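Elicitor protein Hrip2 (Magnaporthe oryzae, PDB 5FID) probably acts as a secreted fungal elicitor that is recognised by host plants and provokes their defence responses. Local coordinates at residues Pro62-Tyr67 with Tyr77-Ser82; Gln19-Asp24 with Thr50-Lys55; Val93-Gly98 with Ile129-Thr134. The protein carries 1 engineered substitution. All blocks are in the same frame, centred on the assembly; numbering follows the deposited sequence.

Contact 1 of 3, residues Pro62-Tyr67 with Tyr77-Ser82. Engineered in segment 62-67: Met63 (natural residue Leu).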
loop_
_atom_site.group_PDB
_atom_site.type_symbol
_atom_site.label_atom_id
_atom_site.label_comp_id
_atom_site.label_asym_id
_atom_site.label_seq_id
_atom_site.Cartn_x
_atom_site.Cartn_y
_atom_site.Cartn_z
ATOM N N PRO A 62 -18.405 -1.202 12.835
ATOM C CA PRO A 62 -18.413 -0.660 11.477
ATOM C C PRO A 62 -17.297 -1.226 10.604
ATOM O O PRO A 62 -16.248 -1.676 11.081
ATOM C CB PRO A 62 -18.116 0.814 11.711
ATOM C CG PRO A 62 -17.137 0.776 12.868
ATOM C CD PRO A 62 -17.573 -0.387 13.740
HETATM N N MSE A 63 -17.524 -1.156 9.303
HETATM C CA MSE A 63 -16.453 -1.328 8.352
HETATM C C MSE A 63 -15.727 0.005 8.370
HETATM O O MSE A 63 -16.266 0.982 8.866
HETATM C CB MSE A 63 -17.047 -1.593 6.973
HETATM C CG MSE A 63 -16.053 -2.115 5.974
HETATM SE SE MSE A 63 -16.841 -1.975 4.201
HETATM C CE MSE A 63 -16.881 -0.042 3.956
ATOM N N PHE A 64 -14.486 0.053 7.896
ATOM C CA PHE A 64 -13.848 1.356 7.704
ATOM C C PHE A 64 -13.030 1.500 6.435
ATOM O O PHE A 64 -12.545 0.520 5.860
ATOM C CB PHE A 64 -13.113 1.877 8.969
ATOM C CG PHE A 64 -11.710 1.356 9.170
ATOM C CD1 PHE A 64 -10.644 1.862 8.433
ATOM C CD2 PHE A 64 -11.442 0.433 10.173
ATOM C CE1 PHE A 64 -9.336 1.409 8.646
ATOM C CE2 PHE A 64 -10.133 -0.027 10.397
ATOM C CZ PHE A 64 -9.085 0.462 9.634
ATOM N N ILE A 65 -12.916 2.747 5.989
ATOM C CA ILE A 65 -12.069 3.090 4.863
ATOM C C ILE A 65 -11.032 4.038 5.413
ATOM O O ILE A 65 -11.369 5.100 5.937
ATOM C CB ILE A 65 -12.870 3.811 3.765
ATOM C CG1 ILE A 65 -13.940 2.863 3.199
ATOM C CG2 ILE A 65 -11.932 4.302 2.659
ATOM C CD1 ILE A 65 -15.242 3.534 2.907
ATOM N N GLY A 66 -9.764 3.657 5.325
ATOM C CA GLY A 66 -8.718 4.522 5.834
ATOM C C GLY A 66 -7.964 5.130 4.675
ATOM O O GLY A 66 -7.715 4.454 3.684
ATOM N N TYR A 67 -7.601 6.402 4.785
ATOM C CA TYR A 67 -6.754 7.007 3.768
ATOM C C TYR A 67 -5.743 7.957 4.391
ATOM O O TYR A 67 -5.975 8.502 5.462
ATOM C CB TYR A 67 -7.597 7.735 2.716
ATOM C CG TYR A 67 -8.286 8.988 3.210
ATOM C CD1 TYR A 67 -9.589 8.943 3.691
ATOM C CD2 TYR A 67 -7.644 10.218 3.176
ATOM C CE1 TYR A 67 -10.237 10.097 4.131
ATOM C CE2 TYR A 67 -8.270 11.364 3.621
ATOM C CZ TYR A 67 -9.566 11.304 4.092
ATOM O OH TYR A 67 -10.185 12.459 4.529
ATOM N N TYR A 77 -2.634 6.678 0.150
ATOM C CA TYR A 77 -2.772 5.323 0.660
ATOM C C TYR A 77 -4.218 5.095 1.083
ATOM O O TYR A 77 -4.872 6.013 1.564
ATOM C CB TYR A 77 -1.814 5.115 1.836
ATOM C CG TYR A 77 -0.357 5.394 1.490
ATOM C CD1 TYR A 77 0.402 4.474 0.774
ATOM C CD2 TYR A 77 0.256 6.578 1.870
ATOM C CE1 TYR A 77 1.740 4.728 0.461
ATOM C CE2 TYR A 77 1.581 6.837 1.551
ATOM C CZ TYR A 77 2.315 5.911 0.854
ATOM O OH TYR A 77 3.635 6.175 0.547
ATOM N N TYR A 78 -4.722 3.881 0.887
ATOM C CA TYR A 78 -6.126 3.586 1.157
ATOM C C TYR A 78 -6.269 2.143 1.623
ATOM O O TYR A 78 -5.589 1.244 1.123
ATOM C CB TYR A 78 -6.996 3.829 -0.092
ATOM C CG TYR A 78 -6.357 3.282 -1.343
ATOM C CD1 TYR A 78 -5.381 4.005 -2.012
ATOM C CD2 TYR A 78 -6.706 2.037 -1.841
ATOM C CE1 TYR A 78 -4.763 3.505 -3.141
ATOM C CE2 TYR A 78 -6.099 1.535 -2.973
ATOM C CZ TYR A 78 -5.128 2.272 -3.615
ATOM O OH TYR A 78 -4.504 1.765 -4.744
ATOM N N GLU A 79 -7.166 1.931 2.581
ATOM C CA GLU A 79 -7.358 0.626 3.193
ATOM C C GLU A 79 -8.848 0.381 3.350
ATOM O O GLU A 79 -9.570 1.234 3.869
ATOM C CB GLU A 79 -6.692 0.598 4.569
ATOM C CG GLU A 79 -6.938 -0.673 5.394
ATOM C CD GLU A 79 -6.246 -0.640 6.750
ATOM O OE1 GLU A 79 -5.812 0.455 7.186
ATOM O OE2 GLU A 79 -6.127 -1.717 7.393
ATOM N N LEU A 80 -9.305 -0.777 2.890
ATOM C CA LEU A 80 -10.688 -1.197 3.099
ATOM C C LEU A 80 -10.674 -2.262 4.186
ATOM O O LEU A 80 -10.260 -3.391 3.940
ATOM C CB LEU A 80 -11.274 -1.767 1.803
ATOM C CG LEU A 80 -12.735 -2.228 1.876
ATOM C CD1 LEU A 80 -13.648 -1.050 2.177
ATOM C CD2 LEU A 80 -13.150 -2.893 0.564
ATOM N N SER A 81 -11.124 -1.907 5.392
ATOM C CA SER A 81 -10.894 -2.766 6.557
ATOM C C SER A 81 -12.156 -3.304 7.204
ATOM O O SER A 81 -13.114 -2.564 7.424
ATOM C CB SER A 81 -10.083 -2.011 7.607
ATOM O OG SER A 81 -9.884 -2.803 8.767
ATOM N N SER A 82 -12.151 -4.600 7.515
ATOM C CA SER A 82 -13.217 -5.192 8.324
ATOM C C SER A 82 -12.730 -5.516 9.738
ATOM O O SER A 82 -13.328 -6.354 10.422
ATOM C CB SER A 82 -13.764 -6.462 7.668
ATOM O OG SER A 82 -12.761 -7.468 7.573
HETATM O O HOH W 1 -13.712 -2.379 10.327
#
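Ser81 O is approached from several sides. Phe64 N donates to it over 3.0 Å in an almost straight bond, a water that also reaches Pro62 O lies 3.0 Å from it, and CG of Met63, an engineered selenomethionine, rests against it at 3.3 Å. The return bond, Ser81 N to Phe64 O, closes a hydrogen-bonded pair. Two residues further along, Gly66 and Glu79 form a second one, in which Gly66 N reaches Glu79 O at 2.8 Å.

On the face carrying Phe64, Ser81 and Glu79, the Phe64 ring does most of the packing. Its chi1 of 84° holds CG between the backbone N and the carbonyl carbon, which swings the ring across to the partner strand. There Ser81 CB sits over one ring face, 3.5 Å from the centroid of Phe64, a CH-pi contact displaced toward CZ and CE2. Gly66 has no side chain to compete for this space, and its N lies at the ring edge. Glu79, with its chain extended, brings OE1 to the rim at CE1, its carboxylate plane turned 72° from the ring. That carboxylate is buried but well supplied: OE2 meets Lys120 in a salt bridge and Ser115 in a hydrogen bond, while OE1 is hydrogen-bonded to Tyr75 OH of the second subunit. Glu83 OE1, the partner of Ser81 OG, is also close to OE2, a like-charge approach that Lys120 probably helps to offset.

The face carrying Ile65 and Leu80 is apolar. Leu80 CD1 touches Met63 CE at 3.8 Å and Ile65 CG1 at 4.1 Å, and these side chains pack on strands 93-96 and 131-135 of the other sheet. The pair is an antiparallel beta hairpin of strands 63-69 and 75-81, one of its sides facing the core of a two-sheet beta sandwich.

Contact 2 of 3, residues Gln19-Asp24 with Thr50-Lys55; sequences QSFPYD and TVKVSK
Lys52 reaches over the Phe21 ring where strands 16-22 and 49-54 run antiparallel as neighbours in the larger sheet of the beta sandwich. They are not a hairpin, since strands 32-34 and 39-43 come between them in the chain. Lys52 CB starts near both Gln19 O and Phe21 CE1. With CG beside the backbone N (chi1 -60°) and every later torsion extended, the chain approaches across the CE1 edge, crossing the ring at about a right angle. CG and CD meet the rim: CG comes to 3.6 Å from Phe21 CE1, and CD presses closest, 3.4 Å from the same atom. CE comes over the ring face as a CH-pi donor, displaced toward the rim. The chain ends with NZ 4.3 Å from the Phe21 centroid, 23° off the ring normal, a cation-pi contact made above the same face as CE. In the ring plane, at the edge, lies Thr50 O, which also accepts from Phe21 N at 2.8 Å.

Gln19 with Lys52 and Phe21 with Thr50 are hydrogen-bonded pairs; the Ser20-Val51 pair lies between them, its side chains on the other face of the sheet. There Ser20 OG lies alongside Val51 CG2 at 3.8 Å. That hydroxyl has its polar partners in Ser49 and Glu42, while Gln19 NE2 donates to Gly29 O.

Past the end of the first strand, Tyr23 leans back over the partner. Its ring places one face near Thr50 N, and it also packs on Asn72 of the second subunit. The tightest touch here is between Tyr23 CE1 and Thr50 OG1, 3.2 Å apart.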
loop_
_atom_site.group_PDB
_atom_site.type_symbol
_atom_site.label_atom_id
_atom_site.label_comp_id
_atom_site.label_asym_id
_atom_site.label_seq_id
_atom_site.Cartn_x
_atom_site.Cartn_y
_atom_site.Cartn_z
ATOM N N GLN A 19 -19.179 8.321 8.933
ATOM C CA GLN A 19 -18.545 9.443 9.626
ATOM C C GLN A 19 -17.020 9.332 9.589
ATOM O O GLN A 19 -16.451 8.232 9.717
ATOM C CB GLN A 19 -19.042 9.564 11.075
ATOM C CG GLN A 19 -18.667 10.875 11.751
ATOM C CD GLN A 19 -19.280 11.023 13.133
ATOM O OE1 GLN A 19 -19.701 10.039 13.744
ATOM N NE2 GLN A 19 -19.345 12.266 13.630
ATOM N N SER A 20 -16.362 10.475 9.407
ATOM C CA SER A 20 -14.906 10.524 9.270
ATOM C C SER A 20 -14.234 10.988 10.553
ATOM O O SER A 20 -14.677 11.950 11.195
ATOM C CB SER A 20 -14.507 11.449 8.115
ATOM O OG SER A 20 -13.114 11.344 7.838
ATOM N N PHE A 21 -13.159 10.294 10.917
ATOM C CA PHE A 21 -12.447 10.537 12.161
ATOM C C PHE A 21 -10.991 10.835 11.851
ATOM O O PHE A 21 -10.183 9.909 11.725
ATOM C CB PHE A 21 -12.546 9.292 13.048
ATOM C CG PHE A 21 -13.944 8.976 13.469
ATOM C CD1 PHE A 21 -14.825 8.364 12.592
ATOM C CD2 PHE A 21 -14.390 9.316 14.732
ATOM C CE1 PHE A 21 -16.126 8.101 12.963
ATOM C CE2 PHE A 21 -15.687 9.041 15.113
ATOM C CZ PHE A 21 -16.556 8.432 14.230
ATOM N N PRO A 22 -10.652 12.132 11.725
ATOM C CA PRO A 22 -9.321 12.586 11.313
ATOM C C PRO A 22 -8.203 12.009 12.179
ATOM O O PRO A 22 -8.346 11.954 13.406
ATOM C CB PRO A 22 -9.397 14.101 11.501
ATOM C CG PRO A 22 -10.849 14.428 11.336
ATOM C CD PRO A 22 -11.579 13.258 11.946
ATOM N N TYR A 23 -7.109 11.585 11.548
ATOM C CA TYR A 23 -5.977 11.043 12.293
ATOM C C TYR A 23 -5.339 12.068 13.221
ATOM O O TYR A 23 -4.751 11.698 14.243
ATOM C CB TYR A 23 -4.913 10.479 11.339
ATOM C CG TYR A 23 -5.265 9.142 10.725
ATOM C CD1 TYR A 23 -5.948 8.187 11.456
ATOM C CD2 TYR A 23 -4.909 8.834 9.418
ATOM C CE1 TYR A 23 -6.272 6.955 10.904
ATOM C CE2 TYR A 23 -5.238 7.599 8.848
ATOM C CZ TYR A 23 -5.921 6.669 9.604
ATOM O OH TYR A 23 -6.247 5.438 9.073
ATOM N N ASP A 24 -5.435 13.351 12.882
ATOM C CA ASP A 24 -4.766 14.369 13.707
ATOM C C ASP A 24 -5.615 14.842 14.887
ATOM O O ASP A 24 -5.243 15.784 15.588
ATOM C CB ASP A 24 -4.307 15.572 12.873
ATOM C CG ASP A 24 -5.467 16.353 12.261
ATOM O OD1 ASP A 24 -6.646 16.046 12.543
ATOM O OD2 ASP A 24 -5.202 17.308 11.499
ATOM N N THR A 50 -9.960 8.042 9.242
ATOM C CA THR A 50 -10.690 6.788 9.260
ATOM C C THR A 50 -12.168 7.072 9.013
ATOM O O THR A 50 -12.806 7.812 9.769
ATOM C CB THR A 50 -10.539 6.086 10.620
ATOM O OG1 THR A 50 -9.167 5.714 10.801
ATOM C CG2 THR A 50 -11.409 4.840 10.681
ATOM N N VAL A 51 -12.719 6.496 7.952
ATOM C CA VAL A 51 -14.137 6.696 7.659
ATOM C C VAL A 51 -14.915 5.453 8.083
ATOM O O VAL A 51 -14.791 4.399 7.454
ATOM C CB VAL A 51 -14.366 6.976 6.160
ATOM C CG1 VAL A 51 -15.835 7.230 5.887
ATOM C CG2 VAL A 51 -13.563 8.191 5.721
ATOM N N LYS A 52 -15.701 5.563 9.157
ATOM C CA LYS A 52 -16.524 4.436 9.611
ATOM C C LYS A 52 -17.798 4.348 8.790
ATOM O O LYS A 52 -18.355 5.374 8.406
ATOM C CB LYS A 52 -16.898 4.586 11.087
ATOM C CG LYS A 52 -15.730 4.648 12.047
ATOM C CD LYS A 52 -16.244 4.754 13.481
ATOM C CE LYS A 52 -15.089 4.815 14.492
ATOM N NZ LYS A 52 -15.635 4.961 15.885
ATOM N N VAL A 53 -18.247 3.119 8.521
ATOM C CA VAL A 53 -19.436 2.857 7.716
ATOM C C VAL A 53 -20.221 1.750 8.398
ATOM O O VAL A 53 -19.711 0.654 8.607
ATOM C CB VAL A 53 -19.062 2.389 6.291
ATOM C CG1 VAL A 53 -20.310 2.218 5.445
ATOM C CG2 VAL A 53 -18.110 3.388 5.631
ATOM N N SER A 54 -21.466 2.029 8.755
ATOM C CA SER A 54 -22.222 1.092 9.569
ATOM C C SER A 54 -23.687 1.149 9.174
ATOM O O SER A 54 -24.091 2.050 8.452
ATOM C CB SER A 54 -22.026 1.446 11.045
ATOM O OG SER A 54 -22.891 0.723 11.889
ATOM N N LYS A 55 -24.476 0.173 9.614
ATOM C CA LYS A 55 -25.915 0.228 9.387
ATOM C C LYS A 55 -26.662 0.801 10.590
ATOM O O LYS A 55 -27.893 0.847 10.596
ATOM C CB LYS A 55 -26.461 -1.157 9.042
ATOM C CG LYS A 55 -26.048 -1.660 7.675
ATOM C CD LYS A 55 -26.607 -3.057 7.467
ATOM C CE LYS A 55 -26.097 -3.650 6.186
ATOM N NZ LYS A 55 -26.561 -5.055 6.037
#

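Contact 3 of 3, residues Val93-Gly98 with Ile129-Thr134; sequences VTLSPG and INVEAT
Leu95 and Val131 meet on the buried side of an antiparallel strand pair, 93-96 with 131-135, in the smaller, mixed sheet of the beta sandwich. Thr94-Thr134 and Ser96-Glu132 are its hydrogen-bonded pairs, with Leu95-Ala133 the non-hydrogen-bonded pair between them. With Leu95 CG anti to the backbone N (chi1 178°), chi2 of 72° turns CD1 toward the partner strand, where it wedges between Val131 CG1 at 3.5 Å and Ala133 CB at 3.6 Å. Leu80 and Ile65 of the facing sheet pack against this layer, as does Tyr78 on Val131. At the end of the pair Pro97 CB and Ile129 CD1 add a looser apolar touch, 4.1 Å apart.

The reverse face, carrying Thr94, Ser96, Glu132 and Thr134, is partly exposed and polar. Here Glu132 OE2 reaches His9, and Ser96 OG reaches Asp103. Ser96 OG also accepts from Gly98 N, an ST turn that rounds off the strand. Beyond these pairs, water links Pro97 O to Asn130 N. Thr94 and Thr134 run alongside each other, with Thr94 OG1 3.4 Å from Thr134 CB. A second water sits 2.6 Å from Thr94 OG1 and donates to Glu132 O at 2.8 Å.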
loop_
_atom_site.group_PDB
_atom_site.type_symbol
_atom_site.label_atom_id
_atom_site.label_comp_id
_atom_site.label_asym_id
_atom_site.label_seq_id
_atom_site.Cartn_x
_atom_site.Cartn_y
_atom_site.Cartn_z
ATOM N N VAL A 93 -18.308 -5.185 -2.047
ATOM C CA VAL A 93 -17.786 -3.865 -1.700
ATOM C C VAL A 93 -16.512 -3.605 -2.492
ATOM O O VAL A 93 -15.607 -4.445 -2.537
ATOM C CB VAL A 93 -17.491 -3.731 -0.188
ATOM C CG1 VAL A 93 -16.850 -2.388 0.116
ATOM C CG2 VAL A 93 -18.776 -3.887 0.627
ATOM N N THR A 94 -16.453 -2.438 -3.131
ATOM C CA THR A 94 -15.271 -2.046 -3.896
ATOM C C THR A 94 -14.660 -0.810 -3.267
ATOM O O THR A 94 -15.363 -0.006 -2.669
ATOM C CB THR A 94 -15.628 -1.751 -5.368
ATOM O OG1 THR A 94 -16.559 -0.662 -5.421
ATOM C CG2 THR A 94 -16.259 -2.969 -6.018
ATOM N N LEU A 95 -13.348 -0.661 -3.391
ATOM C CA LEU A 95 -12.692 0.584 -3.012
ATOM C C LEU A 95 -11.608 0.816 -4.042
ATOM O O LEU A 95 -10.710 -0.013 -4.201
ATOM C CB LEU A 95 -12.083 0.490 -1.609
ATOM C CG LEU A 95 -11.325 1.745 -1.141
ATOM C CD1 LEU A 95 -12.295 2.875 -0.839
ATOM C CD2 LEU A 95 -10.457 1.449 0.086
ATOM N N SER A 96 -11.690 1.929 -4.757
ATOM C CA SER A 96 -10.757 2.179 -5.852
ATOM C C SER A 96 -10.199 3.598 -5.795
ATOM O O SER A 96 -10.923 4.535 -5.470
ATOM C CB SER A 96 -11.487 1.971 -7.176
ATOM O OG SER A 96 -10.702 2.420 -8.264
ATOM N N PRO A 97 -8.910 3.769 -6.129
ATOM C CA PRO A 97 -8.335 5.112 -6.190
ATOM C C PRO A 97 -8.397 5.663 -7.605
ATOM O O PRO A 97 -7.758 6.679 -7.884
ATOM C CB PRO A 97 -6.871 4.863 -5.830
ATOM C CG PRO A 97 -6.596 3.530 -6.491
ATOM C CD PRO A 97 -7.878 2.728 -6.298
ATOM N N GLY A 98 -9.147 5.007 -8.484
ATOM C CA GLY A 98 -9.128 5.363 -9.890
ATOM C C GLY A 98 -8.207 4.413 -10.642
ATOM O O GLY A 98 -7.744 3.409 -10.087
ATOM N N ILE A 129 -5.545 11.217 -6.230
ATOM C CA ILE A 129 -6.530 10.156 -6.337
ATOM C C ILE A 129 -7.786 10.599 -5.612
ATOM O O ILE A 129 -7.725 11.476 -4.747
ATOM C CB ILE A 129 -6.036 8.854 -5.684
ATOM C CG1 ILE A 129 -5.749 9.069 -4.198
ATOM C CG2 ILE A 129 -4.785 8.345 -6.382
ATOM C CD1 ILE A 129 -5.378 7.782 -3.440
ATOM N N ASN A 130 -8.919 10.015 -5.985
ATOM C CA ASN A 130 -10.109 10.051 -5.142
ATOM C C ASN A 130 -10.210 8.651 -4.569
ATOM O O ASN A 130 -10.028 7.684 -5.299
ATOM C CB ASN A 130 -11.377 10.361 -5.955
ATOM C CG ASN A 130 -11.506 11.829 -6.337
ATOM O OD1 ASN A 130 -10.940 12.714 -5.694
ATOM N ND2 ASN A 130 -12.291 12.095 -7.375
ATOM N N VAL A 131 -10.451 8.526 -3.269
ATOM C CA VAL A 131 -10.630 7.203 -2.670
ATOM C C VAL A 131 -12.124 6.932 -2.627
ATOM O O VAL A 131 -12.858 7.582 -1.888
ATOM C CB VAL A 131 -10.011 7.118 -1.263
ATOM C CG1 VAL A 131 -10.309 5.771 -0.623
ATOM C CG2 VAL A 131 -8.507 7.301 -1.355
ATOM N N GLU A 132 -12.572 5.977 -3.441
ATOM C CA GLU A 132 -13.983 5.853 -3.769
ATOM C C GLU A 132 -14.483 4.448 -3.488
ATOM O O GLU A 132 -14.032 3.480 -4.106
ATOM C CB GLU A 132 -14.191 6.222 -5.240
ATOM C CG GLU A 132 -15.631 6.257 -5.696
ATOM C CD GLU A 132 -15.769 6.863 -7.085
ATOM O OE1 GLU A 132 -14.732 7.134 -7.747
ATOM O OE2 GLU A 132 -16.915 7.074 -7.521
ATOM N N ALA A 133 -15.414 4.344 -2.540
ATOM C CA ALA A 133 -15.964 3.061 -2.136
ATOM C C ALA A 133 -17.405 2.954 -2.601
ATOM O O ALA A 133 -18.139 3.934 -2.580
ATOM C CB ALA A 133 -15.898 2.903 -0.626
ATOM N N THR A 134 -17.803 1.759 -3.027
ATOM C CA THR A 134 -19.195 1.472 -3.356
ATOM C C THR A 134 -19.689 0.293 -2.519
ATOM O O THR A 134 -19.143 -0.805 -2.613
ATOM C CB THR A 134 -19.370 1.123 -4.846
ATOM O OG1 THR A 134 -19.018 2.254 -5.652
ATOM C CG2 THR A 134 -20.829 0.755 -5.134
HETATM O O HOH W 2 -15.623 1.770 -5.676
HETATM O O HOH W 3 -8.675 9.046 -8.786
#

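Overall arrangement
Contacts 1 and 2 belong to one sheet, their centres about 9 Å apart. Strands 49-54 and 63-69 stitch them together, with Val51 N 2.8 Å from Ile65 O and Met63 N 2.9 Å from Val53 O, both probable hydrogen bonds. Contact 3 lies in the opposing sheet, its centre about 10 Å from that of contact 1, and meets it by side-chain packing: Ile65 CD1 touches Ala133 CB at 3.6 Å, and Leu80 CB approaches Leu95 CD2 at 3.7 Å. Contact 1 thus adjoins both others, contact 2 within its own sheet and contact 3 across the core. Contacts 2 and 3 do not touch, their nearest atoms being about 7 Å apart, on opposite sides of the chain's centre.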